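Local coordinates for lipid-transfer protein (Thermomonospora curvata, PDB 6OK1) that is named a lipid-transfer protein and belongs to the thiolase-fold superfamily, though its precise role is not established, at residues Ser22-Ser25 and Glu26-Ala30; Gln247-Gly250 and Tyr251-Met255; Glu353-Arg356 and Leu357-Thr361. All blocks are in the same frame, centred on the assembly; numbering follows the deposited sequence. Where two conformers were deposited one is given.

Overall arrangement
All three contacts are local, each made within one continuous piece of chain, and none touches another. The nearest atoms of interactions 1 and 2 lie about 17 Å apart, those of interactions 1 and 3 about 14 Å, those of interactions 2 and 3 about 16 Å. Interactions 1 and 3 treat opposite kinds of helix end, both partly buried: a serine hydroxyl caps the start of helix 26-40, backbone NH groups and a glycine finish helix 348-359. R359 of interaction 3 bridges to D40, at the far end of the helix that interaction 1 begins. Interaction 2, the buried one of the three although Y251 is exposed, follows strand 240-248 as an irregular turn held by a glutamine amide, beside the second subunit.

Interaction 1: Ser22-Ser25 and Glu26-Ala30; sequences SGRS and ELQLA
S25 and Q28 meet at the first turn of helix 26-40, where S25 is the N-cap. Its OG accepts from Q28 N at 2.8 Å with an N-H...O angle of 159°, and the side chain reaches that amide because the hydroxyl sits in the cleft of the two backbone bonds (chi1 74°). The helix's own bonding starts at the same residue, since L29 N donates to S25 O at 3.0 Å, and L29 CG rests 3.4 Å from that S25 O. A water joins the cap to the Q28 side chain: it accepts from S25 N and donates to Q28 OE1 at 2.7 Å, while Q28 NE2 is hydrogen-bonded to E32. The S25 hydroxyl has a further partner, an acidic side chain on the chain of another protein.

Both methyls of L29 reach back to S22 CB, and CD2 also lies over the centre of one face of the R24 guanidinium, 3.5 Å from R24 CZ. R24 CD lies 3.8 Å from Q28 NE2; the guanidinium and amide planes stand 81° apart, so the two groups are not stacked. NH1 of R24 turns back to S22 O (2.9 Å), which sits in the guanidinium plane and uses a carbonyl lone pair. S22 OG in turn accepts from R24 N at 3.1 Å, an ST turn that shapes the approach to the helix.

R24 bridges to E32 on the helix and to E17 in the loop after strand 8-15, N112 at the end of strand 104-112 bonds S22 and E26, and L27 packs on helix 61-68.

Interaction 2: Gln247-Gly250 and Tyr251-Met255; sequences QGSG and YDQHM
Q253 folds back on G250 and S249, and its amide supplies the hydrogen bond of this contact. G250 N donates to Q253 OE1 at 2.9 Å with an N-H...O angle of 166°, approaching in the carbonyl plane on a lone pair. The side chain gets there by leaving with CG opposite the backbone N and then bending at chi2 (77°), which brings OE1 to G250 N. The other end of the same amide is also held: NE2 of Q253 donates to H254 O at 3.2 Å, with that oxygen close to the amide plane. R261 adds a second donor to OE1 and E269 an acceptor for NE2, so both ends are bonded and the rotation of the group is fixed.

Van der Waals contacts accompany the bond. S249 OG rests 3.4 Å from Q253 CG, and Q253 CB lies 3.3 Å from G250 O.

The turn follows the end of strand 240-248, a member of the central mixed sheet of the thiolase fold, where G248 still pairs through its backbone with T382. D252, with positive phi, lies in the reversal, and the CB of Q253 is directed back at G250 and S249.

A further polar group involves D252 and H254. H254 NE2 donates to D252 OD1 at 3.1 Å, meeting the carboxylate from above its plane. R66 of the second subunit forms a salt bridge with D252 OD1, and I62 of that subunit packs on S249 and Q253.

Interaction 3: Glu353-Arg356 and Leu357-Thr361; sequences EAVR and LVRGT
A Schellman motif ends helix 348-359, with G360 as its C-prime residue. Its two bonds run from T361 N to R356 O, at 2.8 Å with an N-H...O angle of 160°, and from G360 N to L357 O, which is weak. G360 N makes another weak bond, to R356 O. The positive phi of G360 (90°) turns the chain out of the helix and brings T361 back over R356, where the threonine OG1 lies 3.4 Å from R356 CB. Upstream the bonding is regular: L357 N to E353 O, V358 N to A354 O and R359 N to V355 O.

Side chains line the last turns. V355 and R359 lie alongside each other and point the same way, with V355 CG1 over one face of the R359 guanidinium, 3.4 Å from NE. D40 forms a salt bridge with R359 NH2. In the thiolase-like fold this helix packs against the central sheet: V355 touches I10 and I13 of strand 8-15, while A354, L357 and V358 meet V372 of strand 371-375.

R356 reaches out as a straight chain and carries NH1 to E353 OE1 in a salt bridge of 3.0 Å that uses the anti lone pair and lies in the guanidinium plane. T335 and S362 bond the other carboxylate oxygen of E353, OE2, which also sits 4.0 Å from L357 CG.

Interaction 1: Ser22-Ser25 and Glu26-Ala30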
loop_
_atom_site.group_PDB
_atom_site.type_symbol
_atom_site.label_atom_id
_atom_site.label_comp_id
_atom_site.label_asym_id
_atom_site.label_seq_id
_atom_site.Cartn_x
_atom_site.Cartn_y
_atom_site.Cartn_z
ATOM N N SER A 22 -19.682 -2.368 -15.496
ATOM C CA SER A 22 -19.933 -0.975 -15.175
ATOM C C SER A 22 -19.913 -0.112 -16.422
ATOM O O SER A 22 -20.488 0.988 -16.422
ATOM C CB SER A 22 -18.889 -0.451 -14.204
ATOM O OG SER A 22 -17.664 -0.211 -14.887
ATOM N N GLY A 23 -19.217 -0.567 -17.460
ATOM C CA GLY A 23 -19.087 0.256 -18.645
ATOM C C GLY A 23 -18.253 1.503 -18.476
ATOM O O GLY A 23 -18.256 2.359 -19.369
ATOM N N ARG A 24 -17.524 1.649 -17.372
ATOM C CA ARG A 24 -16.736 2.865 -17.171
ATOM C C ARG A 24 -15.492 2.525 -16.350
ATOM O O ARG A 24 -15.275 1.376 -15.962
ATOM C CB ARG A 24 -17.593 3.964 -16.556
ATOM C CG ARG A 24 -18.298 3.645 -15.219
ATOM C CD ARG A 24 -19.622 4.399 -15.151
ATOM N NE ARG A 24 -20.257 4.474 -13.833
ATOM C CZ ARG A 24 -21.062 3.541 -13.319
ATOM N NH1 ARG A 24 -21.322 2.432 -13.992
ATOM N NH2 ARG A 24 -21.614 3.723 -12.126
ATOM N N SER A 25 -14.633 3.522 -16.145
ATOM C CA SER A 25 -13.330 3.273 -15.546
ATOM C C SER A 25 -13.436 3.036 -14.047
ATOM O O SER A 25 -14.372 3.486 -13.382
ATOM C CB SER A 25 -12.382 4.445 -15.786
ATOM O OG SER A 25 -12.736 5.524 -14.969
ATOM N N GLU A 26 -12.426 2.330 -13.514
ATOM C CA GLU A 26 -12.320 2.167 -12.059
ATOM C C GLU A 26 -12.241 3.518 -11.364
ATOM O O GLU A 26 -12.862 3.731 -10.310
ATOM C CB GLU A 26 -11.108 1.294 -11.717
ATOM C CG GLU A 26 -11.166 -0.079 -12.373
ATOM C CD GLU A 26 -10.225 -1.113 -11.772
ATOM O OE1 GLU A 26 -9.161 -0.718 -11.241
ATOM O OE2 GLU A 26 -10.560 -2.328 -11.848
ATOM N N LEU A 27 -11.523 4.474 -11.955
ATOM C CA LEU A 27 -11.463 5.802 -11.351
ATOM C C LEU A 27 -12.832 6.465 -11.333
ATOM O O LEU A 27 -13.214 7.096 -10.340
ATOM C CB LEU A 27 -10.459 6.686 -12.091
ATOM C CG LEU A 27 -10.359 8.150 -11.627
ATOM C CD1 LEU A 27 -9.862 8.273 -10.198
ATOM C CD2 LEU A 27 -9.461 8.920 -12.579
ATOM N N GLN A 28 -13.608 6.335 -12.411
ATOM C CA GLN A 28 -14.932 6.938 -12.375
ATOM C C GLN A 28 -15.775 6.304 -11.278
ATOM O O GLN A 28 -16.492 7.000 -10.557
ATOM C CB GLN A 28 -15.635 6.829 -13.742
ATOM C CG GLN A 28 -17.059 7.354 -13.702
ATOM C CD GLN A 28 -17.611 7.767 -15.066
ATOM O OE1 GLN A 28 -16.908 7.808 -16.062
ATOM N NE2 GLN A 28 -18.887 8.077 -15.092
ATOM N N LEU A 29 -15.690 4.986 -11.116
ATOM C CA LEU A 29 -16.463 4.356 -10.052
ATOM C C LEU A 29 -16.041 4.883 -8.682
ATOM O O LEU A 29 -16.885 5.103 -7.810
ATOM C CB LEU A 29 -16.284 2.843 -10.106
ATOM C CG LEU A 29 -16.763 2.126 -11.381
ATOM C CD1 LEU A 29 -16.379 0.667 -11.327
ATOM C CD2 LEU A 29 -18.291 2.271 -11.512
ATOM N N ALA A 30 -14.730 5.000 -8.452
ATOM C CA ALA A 30 -14.240 5.520 -7.183
ATOM C C ALA A 30 -14.758 6.918 -6.949
ATOM O O ALA A 30 -15.246 7.231 -5.865
ATOM C CB ALA A 30 -12.719 5.506 -7.151
HETATM O O HOH W 1 -14.987 6.271 -17.219
#

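Interaction 2: Gln247-Gly250 and Tyr251-Met255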
loop_
_atom_site.group_PDB
_atom_site.type_symbol
_atom_site.label_atom_id
_atom_site.label_comp_id
_atom_site.label_asym_id
_atom_site.label_seq_id
_atom_site.Cartn_x
_atom_site.Cartn_y
_atom_site.Cartn_z
ATOM N N GLN A 247 -6.819 -4.597 13.586
ATOM C CA GLN A 247 -6.125 -5.435 12.609
ATOM C C GLN A 247 -5.567 -6.659 13.310
ATOM O O GLN A 247 -5.307 -6.640 14.509
ATOM C CB GLN A 247 -4.948 -4.710 11.958
ATOM C CG GLN A 247 -5.333 -3.616 11.012
ATOM C CD GLN A 247 -4.115 -3.030 10.313
ATOM O OE1 GLN A 247 -3.281 -2.343 10.919
ATOM N NE2 GLN A 247 -3.985 -3.321 9.032
ATOM N N GLY A 248 -5.326 -7.707 12.537
ATOM C CA GLY A 248 -4.732 -8.899 13.094
ATOM C C GLY A 248 -4.026 -9.738 12.061
ATOM O O GLY A 248 -4.586 -10.056 11.008
ATOM N N SER A 249 -2.799 -10.114 12.383
ATOM C CA SER A 249 -2.022 -11.065 11.604
ATOM C C SER A 249 -1.422 -12.044 12.592
ATOM O O SER A 249 -0.906 -11.631 13.632
ATOM C CB SER A 249 -0.951 -10.336 10.799
ATOM O OG SER A 249 -0.197 -11.224 9.986
ATOM N N GLY A 250 -1.536 -13.348 12.295
ATOM C CA GLY A 250 -1.203 -14.361 13.272
ATOM C C GLY A 250 0.214 -14.849 13.161
ATOM O O GLY A 250 0.984 -14.468 12.280
ATOM N N TYR A 251 0.584 -15.680 14.126
ATOM C CA TYR A 251 1.850 -16.385 14.053
ATOM C C TYR A 251 1.931 -17.176 12.754
ATOM O O TYR A 251 0.960 -17.818 12.348
ATOM C CB TYR A 251 1.975 -17.322 15.251
ATOM C CG TYR A 251 3.177 -18.210 15.189
ATOM C CD1 TYR A 251 4.435 -17.711 15.477
ATOM C CD2 TYR A 251 3.065 -19.544 14.832
ATOM C CE1 TYR A 251 5.550 -18.508 15.413
ATOM C CE2 TYR A 251 4.179 -20.356 14.775
ATOM C CZ TYR A 251 5.419 -19.826 15.064
ATOM O OH TYR A 251 6.540 -20.619 15.016
ATOM N N ASP A 252 3.092 -17.128 12.103
ATOM C CA ASP A 252 3.309 -17.798 10.825
ATOM C C ASP A 252 2.161 -17.548 9.846
ATOM O O ASP A 252 1.550 -18.462 9.305
ATOM C CB ASP A 252 3.513 -19.301 11.036
ATOM C CG ASP A 252 4.128 -19.956 9.843
ATOM O OD1 ASP A 252 4.840 -19.233 9.125
ATOM O OD2 ASP A 252 3.916 -21.177 9.625
ATOM N N GLN A 253 1.879 -16.268 9.615
ATOM C CA GLN A 253 0.846 -15.867 8.684
ATOM C C GLN A 253 1.352 -15.899 7.247
ATOM O O GLN A 253 2.427 -15.366 6.943
ATOM C CB GLN A 253 0.388 -14.462 9.026
ATOM C CG GLN A 253 -0.796 -14.011 8.199
ATOM C CD GLN A 253 -2.099 -14.610 8.656
ATOM O OE1 GLN A 253 -2.439 -14.562 9.830
ATOM N NE2 GLN A 253 -2.868 -15.157 7.692
ATOM N N HIS A 254 0.558 -16.505 6.353
ATOM C CA HIS A 254 0.783 -16.481 4.908
ATOM C C HIS A 254 -0.431 -15.846 4.236
ATOM O O HIS A 254 -1.464 -15.621 4.857
ATOM C CB HIS A 254 1.051 -17.902 4.375
ATOM C CG HIS A 254 2.272 -18.526 4.957
ATOM N ND1 HIS A 254 3.456 -18.653 4.264
ATOM C CD2 HIS A 254 2.514 -19.005 6.197
ATOM C CE1 HIS A 254 4.370 -19.201 5.046
ATOM N NE2 HIS A 254 3.821 -19.424 6.230
ATOM N N MET A 255 -0.288 -15.545 2.955
ATOM C CA MET A 255 -1.366 -14.972 2.156
ATOM C C MET A 255 -2.227 -16.112 1.631
ATOM O O MET A 255 -1.870 -16.778 0.645
ATOM C CB MET A 255 -0.801 -14.153 1.003
ATOM C CG MET A 255 -1.865 -13.559 0.088
ATOM S SD MET A 255 -2.547 -12.049 0.771
ATOM C CE MET A 255 -1.296 -10.909 0.147
#

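Interaction 3: Glu353-Arg356 and Leu357-Thr361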
loop_
_atom_site.group_PDB
_atom_site.type_symbol
_atom_site.label_atom_id
_atom_site.label_comp_id
_atom_site.label_asym_id
_atom_site.label_seq_id
_atom_site.Cartn_x
_atom_site.Cartn_y
_atom_site.Cartn_z
ATOM N N GLU A 353 -23.413 -1.986 5.061
ATOM C CA GLU A 353 -24.603 -2.614 5.632
ATOM C C GLU A 353 -24.609 -2.488 7.148
ATOM O O GLU A 353 -25.654 -2.229 7.746
ATOM C CB GLU A 353 -24.696 -4.087 5.221
ATOM C CG GLU A 353 -25.806 -4.885 5.924
ATOM C CD GLU A 353 -27.224 -4.462 5.521
ATOM O OE1 GLU A 353 -27.404 -3.652 4.587
ATOM O OE2 GLU A 353 -28.162 -4.960 6.161
ATOM N N ALA A 354 -23.446 -2.649 7.786
ATOM C CA ALA A 354 -23.359 -2.475 9.234
ATOM C C ALA A 354 -23.794 -1.075 9.637
ATOM O O ALA A 354 -24.465 -0.883 10.658
ATOM C CB ALA A 354 -21.925 -2.751 9.689
ATOM N N VAL A 355 -23.406 -0.082 8.847
ATOM C CA VAL A 355 -23.825 1.288 9.108
ATOM C C VAL A 355 -25.347 1.399 9.022
ATOM O O VAL A 355 -26.000 2.003 9.886
ATOM C CB VAL A 355 -23.129 2.248 8.127
ATOM C CG1 VAL A 355 -23.745 3.661 8.217
ATOM C CG2 VAL A 355 -21.599 2.309 8.395
ATOM N N ARG A 356 -25.944 0.800 7.991
ATOM C CA ARG A 356 -27.402 0.837 7.884
ATOM C C ARG A 356 -28.064 0.188 9.085
ATOM O O ARG A 356 -29.077 0.692 9.592
ATOM C CB ARG A 356 -27.860 0.155 6.601
ATOM C CG ARG A 356 -27.464 0.870 5.346
ATOM C CD ARG A 356 -28.081 0.148 4.136
ATOM N NE ARG A 356 -27.366 0.460 2.930
ATOM C CZ ARG A 356 -26.506 -0.340 2.308
ATOM N NH1 ARG A 356 -26.270 -1.595 2.705
ATOM N NH2 ARG A 356 -25.927 0.136 1.235
ATOM N N LEU A 357 -27.520 -0.940 9.548
ATOM C CA LEU A 357 -28.107 -1.611 10.702
ATOM C C LEU A 357 -28.102 -0.687 11.917
ATOM O O LEU A 357 -29.114 -0.582 12.630
ATOM C CB LEU A 357 -27.350 -2.912 10.985
ATOM C CG LEU A 357 -27.565 -4.062 9.994
ATOM C CD1 LEU A 357 -26.484 -5.152 10.174
ATOM C CD2 LEU A 357 -28.926 -4.661 10.159
ATOM N N VAL A 358 -26.989 0.033 12.140
ATOM C CA VAL A 358 -26.932 0.974 13.261
ATOM C C VAL A 358 -27.934 2.107 13.057
ATOM O O VAL A 358 -28.614 2.532 14.003
ATOM C CB VAL A 358 -25.500 1.507 13.447
ATOM C CG1 VAL A 358 -25.475 2.636 14.488
ATOM C CG2 VAL A 358 -24.575 0.377 13.872
ATOM N N ARG A 359 -28.031 2.621 11.831
ATOM C CA ARG A 359 -28.982 3.678 11.512
ATOM C C ARG A 359 -30.424 3.210 11.604
ATOM O O ARG A 359 -31.316 4.043 11.804
ATOM C CB ARG A 359 -28.738 4.207 10.091
ATOM C CG ARG A 359 -27.444 4.938 9.873
ATOM C CD ARG A 359 -27.287 5.275 8.387
ATOM N NE ARG A 359 -26.143 6.129 8.103
ATOM C CZ ARG A 359 -25.844 6.582 6.891
ATOM N NH1 ARG A 359 -26.623 6.265 5.866
ATOM N NH2 ARG A 359 -24.781 7.346 6.714
ATOM N N GLY A 360 -30.670 1.905 11.462
ATOM C CA GLY A 360 -32.024 1.378 11.347
ATOM C C GLY A 360 -32.546 1.285 9.932
ATOM O O GLY A 360 -33.749 1.068 9.737
ATOM N N THR A 361 -31.674 1.390 8.931
ATOM C CA THR A 361 -32.093 1.549 7.547
ATOM C C THR A 361 -31.743 0.356 6.664
ATOM O O THR A 361 -31.821 0.462 5.438
ATOM C CB THR A 361 -31.485 2.822 6.971
ATOM O OG1 THR A 361 -30.053 2.737 7.006
ATOM C CG2 THR A 361 -31.932 4.052 7.794
#